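Long-range contacts in conserved protein (Methanothermobacter thermautotrophicus, PDB 1I36), which is of unknown function but binds NADP and resembles the 3-hydroxyacid dehydrogenases in structure, so it is probably an NADP-dependent oxidoreductase: residues P92-R96 with P152-A157; V169-W174 with R208-C213. The protein carries 1 engineered substitution. All coordinates share one frame; numbering follows the deposited sequence.

Interaction 1 (P92-R96 with P152-A157)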
loop_
_atom_site.group_PDB
_atom_site.type_symbol
_atom_site.label_atom_id
_atom_site.label_comp_id
_atom_site.label_asym_id
_atom_site.label_seq_id
_atom_site.Cartn_x
_atom_site.Cartn_y
_atom_site.Cartn_z
ATOM N N PRO A 92 9.478 20.728 3.941
ATOM C CA PRO A 92 8.506 21.798 3.693
ATOM C C PRO A 92 8.744 23.013 4.583
ATOM O O PRO A 92 8.592 24.131 4.124
ATOM C CB PRO A 92 7.173 21.128 3.994
ATOM C CG PRO A 92 7.389 19.714 3.425
ATOM C CD PRO A 92 8.816 19.396 3.974
ATOM N N GLU A 93 9.140 22.800 5.836
ATOM C CA GLU A 93 9.385 23.955 6.725
ATOM C C GLU A 93 10.642 24.716 6.272
ATOM O O GLU A 93 10.668 25.939 6.335
ATOM C CB GLU A 93 9.487 23.562 8.199
ATOM C CG GLU A 93 9.454 24.753 9.180
ATOM C CD GLU A 93 8.197 25.655 9.051
ATOM O OE1 GLU A 93 8.328 26.878 9.112
ATOM O OE2 GLU A 93 7.072 25.165 8.918
ATOM N N THR A 94 11.657 24.005 5.776
ATOM C CA THR A 94 12.871 24.675 5.272
ATOM C C THR A 94 12.512 25.537 4.048
ATOM O O THR A 94 13.044 26.662 3.873
ATOM C CB THR A 94 13.984 23.633 4.950
ATOM O OG1 THR A 94 14.131 22.778 6.075
ATOM C CG2 THR A 94 15.357 24.318 4.735
ATOM N N VAL A 95 11.593 25.032 3.211
ATOM C CA VAL A 95 11.120 25.756 2.032
ATOM C C VAL A 95 10.416 27.069 2.482
ATOM O O VAL A 95 10.671 28.152 1.928
ATOM C CB VAL A 95 10.086 24.880 1.217
ATOM C CG1 VAL A 95 9.547 25.649 0.014
ATOM C CG2 VAL A 95 10.788 23.598 0.677
ATOM N N ARG A 96 9.578 26.966 3.505
ATOM C CA ARG A 96 8.842 28.127 4.016
ATOM C C ARG A 96 9.840 29.185 4.525
ATOM O O ARG A 96 9.633 30.379 4.330
ATOM C CB ARG A 96 7.864 27.722 5.130
ATOM C CG ARG A 96 6.708 26.795 4.668
ATOM C CD ARG A 96 5.667 26.520 5.787
ATOM N NE ARG A 96 4.777 25.443 5.355
ATOM C CZ ARG A 96 4.915 24.165 5.703
ATOM N NH1 ARG A 96 5.879 23.800 6.530
ATOM N NH2 ARG A 96 4.211 23.227 5.080
ATOM N N PRO A 152 4.158 28.216 -0.676
ATOM C CA PRO A 152 5.471 27.555 -0.603
ATOM C C PRO A 152 5.409 26.465 0.453
ATOM O O PRO A 152 4.838 26.679 1.513
ATOM C CB PRO A 152 6.388 28.690 -0.163
ATOM C CG PRO A 152 5.768 29.882 -0.943
ATOM C CD PRO A 152 4.302 29.688 -0.583
ATOM N N GLY A 153 5.968 25.296 0.150
ATOM C CA GLY A 153 5.920 24.208 1.100
ATOM C C GLY A 153 4.927 23.123 0.655
ATOM O O GLY A 153 5.162 21.937 0.933
ATOM N N ASP A 154 3.857 23.497 -0.066
ATOM C CA ASP A 154 2.864 22.509 -0.500
ATOM C C ASP A 154 3.406 21.495 -1.486
ATOM O O ASP A 154 3.219 20.295 -1.279
ATOM C CB ASP A 154 1.586 23.151 -1.055
ATOM C CG ASP A 154 0.820 23.927 -0.001
ATOM O OD1 ASP A 154 1.046 23.719 1.209
ATOM O OD2 ASP A 154 -0.045 24.727 -0.387
ATOM N N ALA A 155 4.129 21.957 -2.508
ATOM C CA ALA A 155 4.712 21.039 -3.500
ATOM C C ALA A 155 5.701 20.048 -2.859
ATOM O O ALA A 155 5.668 18.840 -3.148
ATOM C CB ALA A 155 5.391 21.845 -4.602
ATOM N N SER A 156 6.607 20.560 -2.023
ATOM C CA SER A 156 7.556 19.708 -1.316
ATOM C C SER A 156 6.807 18.730 -0.385
ATOM O O SER A 156 7.214 17.572 -0.250
ATOM C CB SER A 156 8.565 20.562 -0.532
ATOM O OG SER A 156 9.445 21.160 -1.502
ATOM N N ALA A 157 5.748 19.190 0.276
ATOM C CA ALA A 157 4.971 18.308 1.146
ATOM C C ALA A 157 4.336 17.191 0.335
ATOM O O ALA A 157 4.256 16.087 0.816
ATOM C CB ALA A 157 3.848 19.079 1.897
HETATM O O HOH W 1 2.662 24.865 3.014
#
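P152 presents its ring and carbonyl to V95 and R96: V95 CG1 lies 4.4 Å from P152 CB, and the aliphatic CG of R96 stands 3.7 Å from P152 O. G153, the N-cap of helix 154-182, comes next. Its positive phi of 107° suits glycine, since a side chain would jam against the preceding carbonyl and crowd R96 NE. V95 CG1 lies 3.6 Å from G153 N. D154 is reached through water 1, which accepts from R96 NH2 and can donate to D154 OD1 at 2.7 Å or to P152 O. With its chain extended from CG to NE, R96 also carries NH1 to E93 OE2 (3.0 Å), meeting that oxygen from above the carboxylate plane. Were this arginine a leucine, E93 OE2 would probably lose its salt-bridge partner and the water the N-H of NH2. At S156, OG touches V95 CG2 at 3.5 Å, while its hydrogen bond goes to D109 on strand 106-112. A157 ends the contact, its CB 3.9 Å from CG of P92, whose compact ring suits the first turn of a helix. Two helix N-termini thus meet beside the sheet of the Rossmann-type NADP-binding domain, where it passes into the long helix 154-182.

Interaction 2 (V169-W174 with R208-C213)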
loop_
_atom_site.group_PDB
_atom_site.type_symbol
_atom_site.label_atom_id
_atom_site.label_comp_id
_atom_site.label_asym_id
_atom_site.label_seq_id
_atom_site.Cartn_x
_atom_site.Cartn_y
_atom_site.Cartn_z
ATOM N N VAL A 169 4.644 1.059 1.415
ATOM C CA VAL A 169 4.051 -0.088 0.712
ATOM C C VAL A 169 5.142 -1.104 0.337
ATOM O O VAL A 169 4.922 -2.325 0.414
ATOM C CB VAL A 169 3.299 0.385 -0.563
ATOM C CG1 VAL A 169 2.904 -0.804 -1.451
ATOM C CG2 VAL A 169 2.060 1.182 -0.156
ATOM N N SER A 170 6.302 -0.612 -0.104
ATOM C CA SER A 170 7.437 -1.492 -0.447
ATOM C C SER A 170 7.873 -2.297 0.768
ATOM O O SER A 170 8.198 -3.492 0.660
ATOM C CB SER A 170 8.648 -0.676 -0.931
ATOM O OG SER A 170 8.379 -0.181 -2.228
ATOM N N ALA A 171 7.923 -1.645 1.925
ATOM C CA ALA A 171 8.313 -2.337 3.144
ATOM C C ALA A 171 7.245 -3.362 3.574
ATOM O O ALA A 171 7.583 -4.440 4.084
ATOM C CB ALA A 171 8.539 -1.342 4.258
ATOM N N LEU A 172 5.976 -2.974 3.458
ATOM C CA LEU A 172 4.858 -3.846 3.839
ATOM C C LEU A 172 4.845 -5.067 2.918
ATOM O O LEU A 172 4.668 -6.212 3.371
ATOM C CB LEU A 172 3.520 -3.106 3.731
ATOM C CG LEU A 172 3.249 -1.992 4.746
ATOM C CD1 LEU A 172 2.068 -1.125 4.276
ATOM C CD2 LEU A 172 2.947 -2.573 6.155
ATOM N N LEU A 173 5.089 -4.823 1.639
ATOM C CA LEU A 173 5.118 -5.901 0.660
ATOM C C LEU A 173 6.237 -6.873 0.983
ATOM O O LEU A 173 6.022 -8.091 1.024
ATOM C CB LEU A 173 5.336 -5.363 -0.731
ATOM C CG LEU A 173 5.290 -6.465 -1.786
ATOM C CD1 LEU A 173 3.838 -6.962 -1.943
ATOM C CD2 LEU A 173 5.808 -5.915 -3.105
ATOM N N TRP A 174 7.429 -6.332 1.202
ATOM C CA TRP A 174 8.589 -7.150 1.523
ATOM C C TRP A 174 8.373 -8.034 2.742
ATOM O O TRP A 174 8.663 -9.228 2.700
ATOM C CB TRP A 174 9.836 -6.282 1.745
ATOM C CG TRP A 174 11.053 -7.129 2.022
ATOM C CD1 TRP A 174 11.899 -7.690 1.103
ATOM C CD2 TRP A 174 11.522 -7.536 3.298
ATOM N NE1 TRP A 174 12.871 -8.424 1.748
ATOM C CE2 TRP A 174 12.658 -8.345 3.093
ATOM C CE3 TRP A 174 11.100 -7.290 4.603
ATOM C CZ2 TRP A 174 13.365 -8.905 4.139
ATOM C CZ3 TRP A 174 11.807 -7.850 5.645
ATOM C CH2 TRP A 174 12.922 -8.643 5.410
ATOM N N ARG A 208 8.941 -3.230 -7.774
ATOM C CA ARG A 208 9.061 -2.333 -6.626
ATOM C C ARG A 208 9.942 -2.997 -5.563
ATOM O O ARG A 208 10.773 -2.351 -4.930
ATOM C CB ARG A 208 7.661 -2.027 -6.055
ATOM C CG ARG A 208 7.554 -2.064 -4.510
ATOM C CD ARG A 208 6.116 -1.916 -4.000
ATOM N NE ARG A 208 5.597 -0.551 -4.103
ATOM C CZ ARG A 208 4.595 -0.185 -4.903
ATOM N NH1 ARG A 208 4.007 -1.090 -5.680
ATOM N NH2 ARG A 208 4.165 1.076 -4.912
ATOM N N LEU A 209 9.754 -4.302 -5.398
ATOM C CA LEU A 209 10.488 -5.105 -4.434
ATOM C C LEU A 209 11.968 -5.160 -4.784
ATOM O O LEU A 209 12.831 -4.995 -3.920
ATOM C CB LEU A 209 9.914 -6.512 -4.430
ATOM C CG LEU A 209 10.295 -7.506 -3.338
ATOM C CD1 LEU A 209 9.502 -7.227 -2.067
ATOM C CD2 LEU A 209 9.973 -8.900 -3.854
ATOM N N LYS A 210 12.252 -5.426 -6.056
ATOM C CA LYS A 210 13.622 -5.500 -6.544
ATOM C C LYS A 210 14.360 -4.171 -6.375
ATOM O O LYS A 210 15.461 -4.142 -5.846
ATOM C CB LYS A 210 13.633 -5.916 -8.015
ATOM C CG LYS A 210 13.525 -7.416 -8.250
ATOM C CD LYS A 210 14.768 -8.146 -7.737
ATOM C CE LYS A 210 16.029 -7.790 -8.538
ATOM N NZ LYS A 210 15.953 -8.246 -9.952
ATOM N N SER A 211 13.740 -3.074 -6.802
ATOM C CA SER A 211 14.350 -1.754 -6.691
ATOM C C SER A 211 14.628 -1.382 -5.236
ATOM O O SER A 211 15.683 -0.818 -4.925
ATOM C CB SER A 211 13.446 -0.698 -7.313
ATOM O OG SER A 211 12.973 -1.121 -8.580
ATOM N N SER A 212 13.688 -1.718 -4.349
ATOM C CA SER A 212 13.819 -1.426 -2.920
ATOM C C SER A 212 15.001 -2.142 -2.285
ATOM O O SER A 212 15.610 -1.640 -1.331
ATOM C CB SER A 212 12.524 -1.783 -2.164
ATOM O OG SER A 212 11.562 -0.743 -2.294
ATOM N N CYS A 213 15.311 -3.330 -2.788
ATOM C CA CYS A 213 16.434 -4.089 -2.251
ATOM C C CYS A 213 17.754 -3.602 -2.853
ATOM O O CYS A 213 18.743 -3.422 -2.142
ATOM C CB CYS A 213 16.209 -5.580 -2.496
ATOM S SG CYS A 213 14.626 -6.124 -1.782
#
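Two helices cross here nearly at right angles in the helical C-terminal region, whose part around helix 202-214 is probably related to the C-terminal domain of 6-phosphogluconate dehydrogenase. The segments 169-174, from the long helix 154-182, and 208-213, from helix 202-214, run at 102° with their axes 9.7 Å apart. The small side chains of S170 and S212 suit the close meeting, S170 CB reaching S212 OG at 3.2 Å. The nearest CA atoms, those of S170 and L209, are 6.2 Å apart. The two serine hydroxyls lie close enough for a weak hydrogen bond, although the proton of S170 OG can go instead to the carbonyl of T166, one turn earlier. S212 OG also bonds weakly to R208 O, so each buried hydroxyl has a backbone oxygen of its own helix within reach.

R208 runs its CG and CD past S170 OG. Its chain bends at the third torsion (chi3 -74°), which turns the guanidinium back beside V169, whose CG1 sits over one face, offset toward the rim, while S170 OG lies at the edge in its plane. A long, weak ion pair joins R208 to E197 of the second subunit.

L173, with CG anti to the backbone N (chi1 -177°), places CD2 between R208 CD and L209 CD1, 4.1 Å from each, its side chain crossing that of L209 at about a right angle. The same L209 methyl lies near the plane of the W174 indole, at its edge. W174 NE1 bonds to the carbonyl of Q261. C213 makes a cysteine sulfur-aromatic contact with this indole, its SG lying obliquely to the ring and 4.3 Å from W174 CD1.

Helix 154-182 belongs to both contacts: interaction 1 involves its first turn and interaction 2 a stretch more than a dozen residues further on. Their centres are 27 Å apart and their nearest atoms about 15 Å, so they do not touch, and along the chain the first closes before the second opens. Interaction 1 packs the start of the helix against helix 92-101, beside the mixed sheet of the NADP-binding domain; interaction 2 sets helix 202-214 across it in the helical part. The helix thus runs from one region to the other. Both contacts also meet the second subunit, which places this helix in the dimer interface.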